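E3 ubiquitin-protein ligase HERC2 (Homo sapiens, PDB 4L1M) probably acts as an E3 ubiquitin ligase that passes ubiquitin to substrate proteins, with this first RCC1-like beta-propeller domain perhaps serving in protein recognition. Local coordinates at residues A[63-68]-A[75-80]; A[48-53]-A[84-89]; A[57-62]-A[98-103]; A[28-33]-A[373-378]. All blocks are in the same frame, centred on the assembly; numbering follows the deposited sequence.

Contact 1: A[63-68]-A[75-80]. With SO4 (sulfate ion), chain G.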
loop_
_atom_site.group_PDB
_atom_site.type_symbol
_atom_site.label_atom_id
_atom_site.label_comp_id
_atom_site.label_asym_id
_atom_site.label_seq_id
_atom_site.Cartn_x
_atom_site.Cartn_y
_atom_site.Cartn_z
ATOM N N LYS A 63 -4.872 7.661 -10.922
ATOM C CA LYS A 63 -4.477 8.619 -11.977
ATOM C C LYS A 63 -3.351 9.543 -11.549
ATOM O O LYS A 63 -2.805 10.276 -12.362
ATOM C CB LYS A 63 -5.666 9.495 -12.408
ATOM C CG LYS A 63 -6.913 8.757 -12.874
ATOM C CD LYS A 63 -6.700 7.980 -14.174
ATOM C CE LYS A 63 -8.051 7.605 -14.811
ATOM N NZ LYS A 63 -8.099 6.205 -15.325
ATOM N N ARG A 64 -3.015 9.526 -10.272
ATOM C CA ARG A 64 -1.994 10.409 -9.751
ATOM C C ARG A 64 -1.319 9.827 -8.511
ATOM O O ARG A 64 -1.707 8.765 -8.014
ATOM C CB ARG A 64 -2.588 11.764 -9.452
ATOM C CG ARG A 64 -3.791 11.746 -8.547
ATOM C CD ARG A 64 -4.403 13.138 -8.430
ATOM N NE ARG A 64 -4.735 13.751 -9.736
ATOM C CZ ARG A 64 -4.075 14.790 -10.287
ATOM N NH1 ARG A 64 -3.009 15.386 -9.686
ATOM N NH2 ARG A 64 -4.488 15.267 -11.458
ATOM N N PHE A 65 -0.262 10.489 -8.069
ATOM C CA PHE A 65 0.419 10.084 -6.857
ATOM C C PHE A 65 0.711 11.268 -5.975
ATOM O O PHE A 65 0.843 12.395 -6.457
ATOM C CB PHE A 65 1.695 9.259 -7.134
ATOM C CG PHE A 65 2.755 9.974 -7.937
ATOM C CD1 PHE A 65 2.610 10.172 -9.280
ATOM C CD2 PHE A 65 3.940 10.377 -7.349
ATOM C CE1 PHE A 65 3.605 10.808 -10.017
ATOM C CE2 PHE A 65 4.933 10.996 -8.083
ATOM C CZ PHE A 65 4.767 11.208 -9.417
ATOM N N LEU A 66 0.788 10.976 -4.684
ATOM C CA LEU A 66 1.142 11.927 -3.680
ATOM C C LEU A 66 2.591 11.715 -3.310
ATOM O O LEU A 66 3.072 10.571 -3.275
ATOM C CB LEU A 66 0.297 11.709 -2.431
ATOM C CG LEU A 66 -1.197 12.001 -2.510
ATOM C CD1 LEU A 66 -1.787 11.883 -1.132
ATOM C CD2 LEU A 66 -1.485 13.392 -3.062
ATOM N N ILE A 67 3.284 12.811 -3.017
ATOM C CA ILE A 67 4.669 12.748 -2.561
ATOM C C ILE A 67 4.775 13.481 -1.243
ATOM O O ILE A 67 4.312 14.614 -1.140
ATOM C CB ILE A 67 5.607 13.433 -3.556
ATOM C CG1 ILE A 67 5.367 12.937 -4.984
ATOM C CG2 ILE A 67 7.042 13.198 -3.177
ATOM C CD1 ILE A 67 4.526 13.877 -5.838
ATOM N N LEU A 68 5.379 12.850 -0.241
ATOM C CA LEU A 68 5.621 13.499 1.046
ATOM C C LEU A 68 7.072 13.961 1.076
ATOM O O LEU A 68 7.965 13.160 0.791
ATOM C CB LEU A 68 5.383 12.515 2.180
ATOM C CG LEU A 68 5.638 13.046 3.595
ATOM C CD1 LEU A 68 4.695 14.197 3.871
ATOM C CD2 LEU A 68 5.487 11.953 4.652
ATOM N N TYR A 75 2.753 16.840 -2.014
ATOM C CA TYR A 75 2.597 17.295 -3.372
ATOM C C TYR A 75 1.862 16.267 -4.158
ATOM O O TYR A 75 1.863 15.077 -3.799
ATOM C CB TYR A 75 3.955 17.524 -4.010
ATOM C CG TYR A 75 4.722 18.634 -3.352
ATOM C CD1 TYR A 75 5.352 18.425 -2.136
ATOM C CD2 TYR A 75 4.785 19.899 -3.913
ATOM C CE1 TYR A 75 6.046 19.447 -1.511
ATOM C CE2 TYR A 75 5.467 20.923 -3.280
ATOM C CZ TYR A 75 6.097 20.685 -2.081
ATOM O OH TYR A 75 6.812 21.662 -1.427
ATOM N N THR A 76 1.236 16.705 -5.247
ATOM C CA THR A 76 0.506 15.786 -6.099
ATOM C C THR A 76 0.938 15.946 -7.546
ATOM O O THR A 76 1.224 17.061 -7.999
ATOM C CB THR A 76 -1.038 15.958 -5.935
ATOM O OG1 THR A 76 -1.721 14.966 -6.707
ATOM C CG2 THR A 76 -1.526 17.357 -6.364
ATOM N N GLN A 77 0.967 14.834 -8.265
ATOM C CA GLN A 77 1.334 14.805 -9.665
ATOM C C GLN A 77 0.508 13.725 -10.380
ATOM O O GLN A 77 0.356 12.614 -9.866
ATOM C CB GLN A 77 2.809 14.463 -9.779
ATOM C CG GLN A 77 3.333 14.248 -11.193
ATOM C CD GLN A 77 3.461 15.525 -11.989
ATOM O OE1 GLN A 77 3.848 16.559 -11.475
ATOM N NE2 GLN A 77 3.155 15.451 -13.270
ATOM N N ALA A 78 0.029 14.028 -11.592
ATOM C CA ALA A 78 -0.661 13.016 -12.425
ATOM C C ALA A 78 0.356 12.208 -13.214
ATOM O O ALA A 78 1.346 12.747 -13.693
ATOM C CB ALA A 78 -1.649 13.682 -13.387
ATOM N N TYR A 79 0.076 10.928 -13.400
ATOM C CA TYR A 79 0.940 10.059 -14.195
ATOM C C TYR A 79 0.988 10.473 -15.627
ATOM O O TYR A 79 2.023 10.340 -16.273
ATOM C CB TYR A 79 0.440 8.603 -14.166
ATOM C CG TYR A 79 0.322 7.972 -12.805
ATOM C CD1 TYR A 79 1.407 7.915 -11.937
ATOM C CD2 TYR A 79 -0.854 7.416 -12.400
ATOM C CE1 TYR A 79 1.299 7.328 -10.684
ATOM C CE2 TYR A 79 -0.971 6.796 -11.161
ATOM C CZ TYR A 79 0.098 6.757 -10.300
ATOM O OH TYR A 79 -0.077 6.154 -9.077
ATOM N N ASN A 80 -0.142 10.931 -16.152
ATOM C CA ASN A 80 -0.259 11.204 -17.582
ATOM C C ASN A 80 -0.258 12.675 -17.939
ATOM O O ASN A 80 -0.669 13.044 -19.025
ATOM C CB ASN A 80 -1.497 10.523 -18.176
ATOM C CG ASN A 80 -1.355 10.280 -19.672
ATOM O OD1 ASN A 80 -0.330 9.767 -20.141
ATOM N ND2 ASN A 80 -2.374 10.670 -20.440
HETATM S S SO4 G . -8.355 11.442 -9.376
HETATM O O1 SO4 G . -7.577 12.535 -10.005
HETATM O O2 SO4 G . -9.513 11.116 -10.253
HETATM O O3 SO4 G . -7.476 10.246 -9.216
HETATM O O4 SO4 G . -8.821 11.853 -8.018
#

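Contact 2: A[48-53]-A[84-89]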
loop_
_atom_site.group_PDB
_atom_site.type_symbol
_atom_site.label_atom_id
_atom_site.label_comp_id
_atom_site.label_asym_id
_atom_site.label_seq_id
_atom_site.Cartn_x
_atom_site.Cartn_y
_atom_site.Cartn_z
ATOM N N GLU A 48 14.198 14.420 -11.654
ATOM C CA GLU A 48 14.843 15.449 -10.828
ATOM C C GLU A 48 13.807 16.373 -10.184
ATOM O O GLU A 48 14.031 16.924 -9.110
ATOM C CB GLU A 48 15.869 16.271 -11.613
ATOM C CG GLU A 48 17.054 15.477 -12.148
ATOM C CD GLU A 48 16.872 15.039 -13.588
ATOM O OE1 GLU A 48 15.730 15.138 -14.102
ATOM O OE2 GLU A 48 17.870 14.610 -14.210
ATOM N N GLY A 49 12.681 16.551 -10.859
ATOM C CA GLY A 49 11.581 17.347 -10.321
ATOM C C GLY A 49 11.140 16.877 -8.948
ATOM O O GLY A 49 10.878 17.691 -8.079
ATOM N N LEU A 50 11.113 15.559 -8.748
ATOM C CA LEU A 50 10.780 14.960 -7.453
ATOM C C LEU A 50 11.908 15.015 -6.431
ATOM O O LEU A 50 11.663 15.153 -5.247
ATOM C CB LEU A 50 10.397 13.497 -7.646
ATOM C CG LEU A 50 9.190 13.244 -8.532
ATOM C CD1 LEU A 50 8.954 11.753 -8.669
ATOM C CD2 LEU A 50 7.940 13.929 -7.982
ATOM N N ALA A 51 13.144 14.894 -6.890
ATOM C CA ALA A 51 14.288 14.904 -6.000
ATOM C C ALA A 51 14.398 16.233 -5.249
ATOM O O ALA A 51 14.813 16.250 -4.083
ATOM C CB ALA A 51 15.563 14.630 -6.783
ATOM N N ASN A 52 14.049 17.340 -5.917
ATOM C CA ASN A 52 14.069 18.678 -5.287
ATOM C C ASN A 52 13.251 18.737 -4.003
ATOM O O ASN A 52 13.619 19.404 -3.043
ATOM C CB ASN A 52 13.544 19.741 -6.251
ATOM C CG ASN A 52 14.472 19.992 -7.434
ATOM O OD1 ASN A 52 15.559 19.424 -7.531
ATOM N ND2 ASN A 52 14.047 20.867 -8.338
ATOM N N LEU A 53 12.158 17.995 -3.979
ATOM C CA LEU A 53 11.285 17.956 -2.823
ATOM C C LEU A 53 11.912 17.278 -1.602
ATOM O O LEU A 53 11.565 17.602 -0.468
ATOM C CB LEU A 53 9.998 17.215 -3.166
ATOM C CG LEU A 53 9.201 17.593 -4.420
ATOM C CD1 LEU A 53 7.816 16.963 -4.323
ATOM C CD2 LEU A 53 9.065 19.085 -4.621
ATOM N N LEU A 84 6.238 17.191 -15.813
ATOM C CA LEU A 84 6.514 16.817 -14.422
ATOM C C LEU A 84 6.668 18.080 -13.602
ATOM O O LEU A 84 7.540 18.873 -13.885
ATOM C CB LEU A 84 7.787 16.018 -14.360
ATOM C CG LEU A 84 8.303 15.657 -12.968
ATOM C CD1 LEU A 84 7.231 14.996 -12.107
ATOM C CD2 LEU A 84 9.522 14.754 -13.088
ATOM N N ALA A 85 5.805 18.288 -12.613
ATOM C CA ALA A 85 5.744 19.547 -11.844
ATOM C C ALA A 85 4.786 19.387 -10.665
ATOM O O ALA A 85 3.631 19.818 -10.717
ATOM C CB ALA A 85 5.313 20.712 -12.719
ATOM N N PRO A 86 5.265 18.771 -9.591
ATOM C CA PRO A 86 4.347 18.451 -8.525
ATOM C C PRO A 86 3.815 19.684 -7.851
ATOM O O PRO A 86 4.554 20.628 -7.568
ATOM C CB PRO A 86 5.204 17.631 -7.548
ATOM C CG PRO A 86 6.459 17.312 -8.298
ATOM C CD PRO A 86 6.649 18.437 -9.241
ATOM N N GLN A 87 2.529 19.657 -7.577
ATOM C CA GLN A 87 1.856 20.816 -7.033
ATOM C C GLN A 87 1.567 20.560 -5.572
ATOM O O GLN A 87 1.275 19.439 -5.152
ATOM C CB GLN A 87 0.562 21.098 -7.789
ATOM C CG GLN A 87 0.766 21.399 -9.255
ATOM C CD GLN A 87 1.538 22.676 -9.476
ATOM O OE1 GLN A 87 1.048 23.774 -9.196
ATOM N NE2 GLN A 87 2.755 22.543 -10.002
ATOM N N LEU A 88 1.665 21.635 -4.809
ATOM C CA LEU A 88 1.471 21.594 -3.390
ATOM C C LEU A 88 0.002 21.298 -3.137
ATOM O O LEU A 88 -0.851 21.916 -3.747
ATOM C CB LEU A 88 1.853 22.964 -2.793
ATOM C CG LEU A 88 1.898 23.060 -1.263
ATOM C CD1 LEU A 88 3.049 22.244 -0.694
ATOM C CD2 LEU A 88 2.021 24.518 -0.831
ATOM N N VAL A 89 -0.277 20.347 -2.254
ATOM C CA VAL A 89 -1.626 20.113 -1.804
ATOM C C VAL A 89 -1.956 21.171 -0.763
ATOM O O VAL A 89 -1.390 21.194 0.295
ATOM C CB VAL A 89 -1.791 18.695 -1.226
ATOM C CG1 VAL A 89 -3.204 18.492 -0.677
ATOM C CG2 VAL A 89 -1.485 17.654 -2.307
#

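Contact 3: A[57-62]-A[98-103]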
loop_
_atom_site.group_PDB
_atom_site.type_symbol
_atom_site.label_atom_id
_atom_site.label_comp_id
_atom_site.label_asym_id
_atom_site.label_seq_id
_atom_site.Cartn_x
_atom_site.Cartn_y
_atom_site.Cartn_z
ATOM N N GLN A 57 8.295 9.536 1.128
ATOM C CA GLN A 57 7.223 8.610 0.834
ATOM C C GLN A 57 6.506 8.967 -0.459
ATOM O O GLN A 57 6.422 10.136 -0.811
ATOM C CB GLN A 57 6.215 8.687 1.969
ATOM C CG GLN A 57 5.650 7.386 2.467
ATOM C CD GLN A 57 4.968 7.638 3.811
ATOM O OE1 GLN A 57 5.631 8.032 4.812
ATOM N NE2 GLN A 57 3.670 7.478 3.841
ATOM N N ILE A 58 5.988 7.958 -1.151
ATOM C CA ILE A 58 5.137 8.157 -2.293
ATOM C C ILE A 58 3.938 7.218 -2.198
ATOM O O ILE A 58 4.108 6.020 -2.056
ATOM C CB ILE A 58 5.886 7.843 -3.607
ATOM C CG1 ILE A 58 6.974 8.870 -3.845
ATOM C CG2 ILE A 58 4.903 7.795 -4.788
ATOM C CD1 ILE A 58 7.742 8.696 -5.132
ATOM N N ALA A 59 2.734 7.775 -2.309
ATOM C CA ALA A 59 1.499 7.011 -2.279
ATOM C C ALA A 59 0.814 7.103 -3.648
ATOM O O ALA A 59 0.403 8.167 -4.076
ATOM C CB ALA A 59 0.586 7.538 -1.206
ATOM N N CYS A 60 0.712 5.966 -4.317
ATOM C CA CYS A 60 0.247 5.914 -5.664
ATOM C C CYS A 60 -1.253 5.661 -5.695
ATOM O O CYS A 60 -1.720 4.649 -5.191
ATOM C CB CYS A 60 0.988 4.803 -6.403
ATOM S SG CYS A 60 2.737 5.179 -6.721
ATOM N N ALA A 61 -1.991 6.582 -6.305
ATOM C CA ALA A 61 -3.405 6.363 -6.582
ATOM C C ALA A 61 -3.563 5.931 -8.039
ATOM O O ALA A 61 -2.580 5.573 -8.694
ATOM C CB ALA A 61 -4.209 7.604 -6.276
ATOM N N GLU A 62 -4.783 5.939 -8.549
ATOM C CA GLU A 62 -5.021 5.431 -9.905
ATOM C C GLU A 62 -4.575 6.365 -11.028
ATOM O O GLU A 62 -3.986 5.892 -11.998
ATOM C CB GLU A 62 -6.478 5.058 -10.111
ATOM C CG GLU A 62 -6.673 4.148 -11.322
ATOM C CD GLU A 62 -8.121 4.061 -11.763
ATOM O OE1 GLU A 62 -8.577 4.979 -12.483
ATOM O OE2 GLU A 62 -8.790 3.077 -11.389
ATOM N N VAL A 98 3.446 13.338 8.399
ATOM C CA VAL A 98 4.430 12.272 8.525
ATOM C C VAL A 98 4.049 10.987 7.801
ATOM O O VAL A 98 4.890 10.100 7.662
ATOM C CB VAL A 98 4.695 11.915 9.992
ATOM C CG1 VAL A 98 5.221 13.130 10.745
ATOM C CG2 VAL A 98 3.442 11.345 10.656
ATOM N N LYS A 99 2.795 10.865 7.356
ATOM C CA LYS A 99 2.403 9.725 6.527
ATOM C C LYS A 99 1.343 10.118 5.538
ATOM O O LYS A 99 0.548 11.021 5.788
ATOM C CB LYS A 99 1.914 8.537 7.377
ATOM C CG LYS A 99 3.025 7.835 8.118
ATOM C CD LYS A 99 2.670 6.425 8.507
ATOM C CE LYS A 99 3.695 5.902 9.514
ATOM N NZ LYS A 99 3.304 4.554 10.020
ATOM N N ILE A 100 1.357 9.422 4.403
ATOM C CA ILE A 100 0.336 9.552 3.405
ATOM C C ILE A 100 -0.111 8.175 2.966
ATOM O O ILE A 100 0.591 7.204 3.122
ATOM C CB ILE A 100 0.840 10.338 2.172
ATOM C CG1 ILE A 100 2.188 9.785 1.689
ATOM C CG2 ILE A 100 0.922 11.804 2.501
ATOM C CD1 ILE A 100 2.754 10.472 0.454
ATOM N N ALA A 101 -1.294 8.102 2.386
ATOM C CA ALA A 101 -1.780 6.846 1.875
ATOM C C ALA A 101 -2.747 7.069 0.738
ATOM O O ALA A 101 -3.396 8.113 0.630
ATOM C CB ALA A 101 -2.457 6.061 2.983
ATOM N N ALA A 102 -2.838 6.045 -0.089
ATOM C CA ALA A 102 -3.726 5.997 -1.205
ATOM C C ALA A 102 -3.575 4.594 -1.736
ATOM O O ALA A 102 -2.666 3.914 -1.358
ATOM C CB ALA A 102 -3.338 7.008 -2.264
ATOM N N HIS A 103 -4.457 4.174 -2.632
ATOM C CA HIS A 103 -4.441 2.819 -3.150
ATOM C C HIS A 103 -4.328 2.887 -4.644
ATOM O O HIS A 103 -4.925 3.761 -5.262
ATOM C CB HIS A 103 -5.741 2.129 -2.780
ATOM C CG HIS A 103 -5.761 0.692 -3.128
ATOM N ND1 HIS A 103 -6.181 0.242 -4.356
ATOM C CD2 HIS A 103 -5.389 -0.401 -2.429
ATOM C CE1 HIS A 103 -6.057 -1.069 -4.406
ATOM N NE2 HIS A 103 -5.598 -1.484 -3.240
#

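Contact 4: A[28-33]-A[373-378]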
loop_
_atom_site.group_PDB
_atom_site.type_symbol
_atom_site.label_atom_id
_atom_site.label_comp_id
_atom_site.label_asym_id
_atom_site.label_seq_id
_atom_site.Cartn_x
_atom_site.Cartn_y
_atom_site.Cartn_z
ATOM N N ILE A 28 13.908 7.471 -9.144
ATOM C CA ILE A 28 13.749 6.801 -10.428
ATOM C C ILE A 28 12.313 6.316 -10.591
ATOM O O ILE A 28 11.712 5.800 -9.641
ATOM C CB ILE A 28 14.643 5.560 -10.547
ATOM C CG1 ILE A 28 15.993 5.785 -9.892
ATOM C CG2 ILE A 28 14.811 5.185 -12.014
ATOM C CD1 ILE A 28 16.799 6.900 -10.514
ATOM N N GLY A 29 11.772 6.508 -11.795
ATOM C CA GLY A 29 10.440 6.024 -12.141
ATOM C C GLY A 29 10.429 5.355 -13.489
ATOM O O GLY A 29 11.278 5.633 -14.342
ATOM N N TRP A 30 9.491 4.431 -13.668
ATOM C CA TRP A 30 9.300 3.803 -14.969
ATOM C C TRP A 30 7.920 3.239 -15.073
ATOM O O TRP A 30 7.242 3.088 -14.065
ATOM C CB TRP A 30 10.367 2.730 -15.254
ATOM C CG TRP A 30 10.431 1.631 -14.269
ATOM C CD1 TRP A 30 9.923 0.371 -14.423
ATOM C CD2 TRP A 30 11.060 1.658 -12.984
ATOM N NE1 TRP A 30 10.189 -0.382 -13.307
ATOM C CE2 TRP A 30 10.895 0.383 -12.414
ATOM C CE3 TRP A 30 11.773 2.627 -12.269
ATOM C CZ2 TRP A 30 11.394 0.059 -11.153
ATOM C CZ3 TRP A 30 12.265 2.306 -11.008
ATOM C CH2 TRP A 30 12.072 1.038 -10.467
ATOM N N GLY A 31 7.504 2.934 -16.300
ATOM C CA GLY A 31 6.141 2.471 -16.575
ATOM C C GLY A 31 5.381 3.472 -17.424
ATOM O O GLY A 31 5.974 4.193 -18.190
ATOM N N LEU A 32 4.066 3.522 -17.261
ATOM C CA LEU A 32 3.219 4.388 -18.081
ATOM C C LEU A 32 3.237 5.803 -17.520
ATOM O O LEU A 32 2.442 6.171 -16.661
ATOM C CB LEU A 32 1.790 3.820 -18.142
ATOM C CG LEU A 32 0.726 4.561 -18.973
ATOM C CD1 LEU A 32 1.113 4.658 -20.435
ATOM C CD2 LEU A 32 -0.629 3.870 -18.806
ATOM N N ILE A 33 4.165 6.591 -18.028
ATOM C CA ILE A 33 4.429 7.929 -17.537
ATOM C C ILE A 33 4.388 8.870 -18.695
ATOM O O ILE A 33 5.101 8.686 -19.672
ATOM C CB ILE A 33 5.810 7.985 -16.888
ATOM C CG1 ILE A 33 5.719 7.444 -15.471
ATOM C CG2 ILE A 33 6.370 9.402 -16.854
ATOM C CD1 ILE A 33 7.062 7.026 -14.929
ATOM N N ALA A 373 0.347 1.123 -13.200
ATOM C CA ALA A 373 1.231 0.811 -14.339
ATOM C C ALA A 373 2.594 1.498 -14.182
ATOM O O ALA A 373 3.268 1.814 -15.168
ATOM C CB ALA A 373 0.555 1.234 -15.624
ATOM N N GLN A 374 2.974 1.753 -12.925
ATOM C CA GLN A 374 4.121 2.600 -12.596
ATOM C C GLN A 374 4.891 2.044 -11.423
ATOM O O GLN A 374 4.336 1.350 -10.579
ATOM C CB GLN A 374 3.664 4.003 -12.207
ATOM C CG GLN A 374 2.942 4.760 -13.299
ATOM C CD GLN A 374 1.461 4.467 -13.370
ATOM O OE1 GLN A 374 0.887 3.821 -12.486
ATOM N NE2 GLN A 374 0.835 4.920 -14.454
ATOM N N SER A 375 6.184 2.359 -11.386
ATOM C CA SER A 375 7.047 1.955 -10.291
ATOM C C SER A 375 8.025 3.056 -10.005
ATOM O O SER A 375 8.521 3.713 -10.920
ATOM C CB SER A 375 7.801 0.663 -10.639
ATOM O OG SER A 375 6.970 -0.278 -11.313
ATOM N N PHE A 376 8.287 3.277 -8.729
ATOM C CA PHE A 376 9.247 4.287 -8.291
ATOM C C PHE A 376 10.193 3.716 -7.249
ATOM O O PHE A 376 9.830 2.827 -6.484
ATOM C CB PHE A 376 8.534 5.470 -7.671
ATOM C CG PHE A 376 7.565 6.150 -8.586
ATOM C CD1 PHE A 376 7.971 7.200 -9.389
ATOM C CD2 PHE A 376 6.231 5.751 -8.627
ATOM C CE1 PHE A 376 7.072 7.846 -10.228
ATOM C CE2 PHE A 376 5.331 6.395 -9.464
ATOM C CZ PHE A 376 5.756 7.447 -10.264
ATOM N N ALA A 377 11.412 4.236 -7.234
ATOM C CA ALA A 377 12.396 3.869 -6.237
ATOM C C ALA A 377 13.222 5.101 -5.922
ATOM O O ALA A 377 13.622 5.806 -6.851
ATOM C CB ALA A 377 13.290 2.748 -6.757
ATOM N N TRP A 378 13.494 5.348 -4.636
ATOM C CA TRP A 378 14.331 6.473 -4.263
ATOM C C TRP A 378 15.416 6.151 -3.239
ATOM O O TRP A 378 15.246 5.306 -2.354
ATOM C CB TRP A 378 13.475 7.647 -3.773
ATOM C CG TRP A 378 12.635 7.347 -2.579
ATOM C CD1 TRP A 378 12.925 7.620 -1.277
ATOM C CD2 TRP A 378 11.336 6.729 -2.581
ATOM N NE1 TRP A 378 11.902 7.187 -0.460
ATOM C CE2 TRP A 378 10.908 6.651 -1.237
ATOM C CE3 TRP A 378 10.502 6.227 -3.587
ATOM C CZ2 TRP A 378 9.701 6.089 -0.876
ATOM C CZ3 TRP A 378 9.302 5.662 -3.228
ATOM C CH2 TRP A 378 8.906 5.591 -1.878
#

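Contact 1: A[63-68]-A[75-80]
The beta hairpin of strands 64-69 and 74-78 forms the middle of one propeller blade, and Arg64 and Phe65 meet the returning strand on its two faces. Phe65 and Gln77 are a hydrogen-bonded pair, with Phe65 N to Gln77 O at 2.9 Å and Gln77 N to Phe65 O at 3.0 Å; Ile67 and Tyr75 form the next such pair. On the face of Arg64, Leu66, Thr76 and Ala78, the arginine chain bends at its third torsion (chi3 54°), turning the guanidinium back across the hairpin. NH1 of Arg64 then reaches OG1 of Thr76 at 3.3 Å, nearly in the guanidinium plane, while Ala78 CB covers one guanidinium face and NE of Arg64 donates to O1 of the sulfate at 3.1 Å. Tyr109 OH also binds this ion, which probably came from the crystallisation liquor. On the sheet face of Phe65, Ile67, Tyr75 and Gln77, Gln77 CB sits over the Phe65 ring, 4.1 Å from its centroid, as a CH-pi contact. The Tyr79 ring lies nearly parallel to that of Phe65 (planes at 14°) but slid so far along that the two scarcely overlap. Tyr79 N binds Lys63 O, and its hydroxyl is hydrogen-bonded to Ala61 O. Strand 55-60 and strand 87-88 flank the hairpin, completing the four-stranded antiparallel blade of an RCC1-type beta-propeller.

Contact 2: A[48-53]-A[84-89]
Apolar packing carries the contact between the short helix 48-51 and the run leading into strand 87-88, with Leu50 and Pro86 at its centre. Leu50 CD2 approaches Pro86 CG to 3.7 Å, the two side chains meeting at a slant. With CG of Leu50 opposite its own carbonyl carbon (chi1 -61°), the end of the side chain turns toward 84-89. The same methyl, Leu50 CD2, lies 4.3 Å from Leu84 CD1, so one branch spans both partners. Farther along, Leu53 CD1 rests against Pro86 CB at 4.2 Å. The backbone of Gly49 adds two long contacts: Gly49 N is 4.3 Å from Leu84 CD2, and Gly49 O is 4.4 Å from Pro86 CG. Hydrogen bonds hold each partner separately. In the helical turn, Asn52 N donates to Glu48 O; beyond the proline, Gln87 NE2 folds back to Ala85 O at 3.0 Å, approaching from above the carbonyl plane. Leu50 and Leu53 also pack on Ile67, while Pro86 touches Tyr75, which places the helix against the blade of strands 64-69 and 74-78. Joined by methyl and ring carbons with no polar link between the segments, the contact rests on modest apolar packing, which has little directional preference.

Contact 3: A[57-62]-A[98-103]
Gln57 reaches from strand 57-60 across to strand 98-101, its side chain and that of Ile100 running past one another in opposite directions. Gln57 CB lies 4.2 Å from Ile100 CD1. Beyond CG the chain is extended (chi2 165°), carrying Gln57 CD to 4.1 Å from Ile100 CG1. At the tip the amide divides: OE1 of Gln57 comes to 3.6 Å from Val98 O, while NE2 of Gln57 packs against Ile100 CG1 at 3.5 Å and lies 3.2 Å from Ile100 O. Ile100 points back between the strands, with CD1 near Ala59 N and CG1 of Ile100 4.0 Å from Ala59 CB. Small side chains continue the interface, Ala102 CB touching the CB atoms of both Ala59 and Ala61. Strands 57-60 and 98-101 run in nearly the same direction, 18° apart, with axes no closer than 6.4 Å and side chains filling the interval. Past them the backbones draw together without a ladder of hydrogen bonds, Ala61 CA making a CA-H...O contact with His103 O at 3.3 Å. Each strand instead bonds within its own sheet: Ala59 with Leu66, and both Val98 and Lys99 with Leu112, a classic beta bulge. Such face-to-face packing of the first strands of successive blades is characteristic of the beta-propeller core.

Contact 4: A[28-33]-A[373-378]
The Trp30 indole carries Ser375 on one face and Ala377 at its edge: Ser375 CB stands over the five-membered ring, 3.9 Å from its centroid, and Ala377 CB lies near the ring plane, 4.3 Å from Trp30 CH2. CG of Trp30 sits between its backbone N and carbonyl carbon (chi1 58°), which swings the indole back over the neighbouring strand. Phe344 packs edge-to-face with this indole, and Ser375 OG is hydrogen-bonded to His322 NE2. The Phe376 ring, on the other face of the sheet, approaches Gly29 at a slant, with CD1 of Phe376 3.9 Å from Gly29 CA; it also meets Phe65. Between these faces the strands run antiparallel, closing the propeller ring with a blade built from both ends of the sequence. Ile28 pairs with Ala377 and Trp30 with Ser375, each through two backbone bonds, including Trp30 N to Ser375 O at 3.0 Å. Leu32 N donates to Ala373 O at 2.8 Å. Gln374 bends at chi2 (85°), and NE2 of Gln374 meets Leu32 O at 3.0 Å, close to the amide plane. OE1 of Gln374 accepts from Ala373 N at 2.8 Å, the donor standing well above that plane; together the two bonds limit how far the amide can turn. Backbone hydrogen bonds, indole packing and a doubly bonded amide thus hold the seam, with no covalent link between the paired strands.

Contacts 1 and 2 belong to one blade: their centres are 9 Å apart, and Thr76 N meets Gln87 O at 2.7 Å where the hairpin passes to strand 87-88. Contact 3 starts from the inner strand of that blade, where Leu66 N lies 2.9 Å from Ala59 O, and reaches the next blade. Contact 4 belongs to the blade on the other side; its centre is 12 Å from that of contact 1, and Phe376 CZ touches Phe65 CZ at 4.0 Å. It also reaches contact 3, with Cys60 SG 4.0 Å from Phe376 CE2. The sulfate of contact 1 lies about 5 Å from the Ala61 side chain in contact 3.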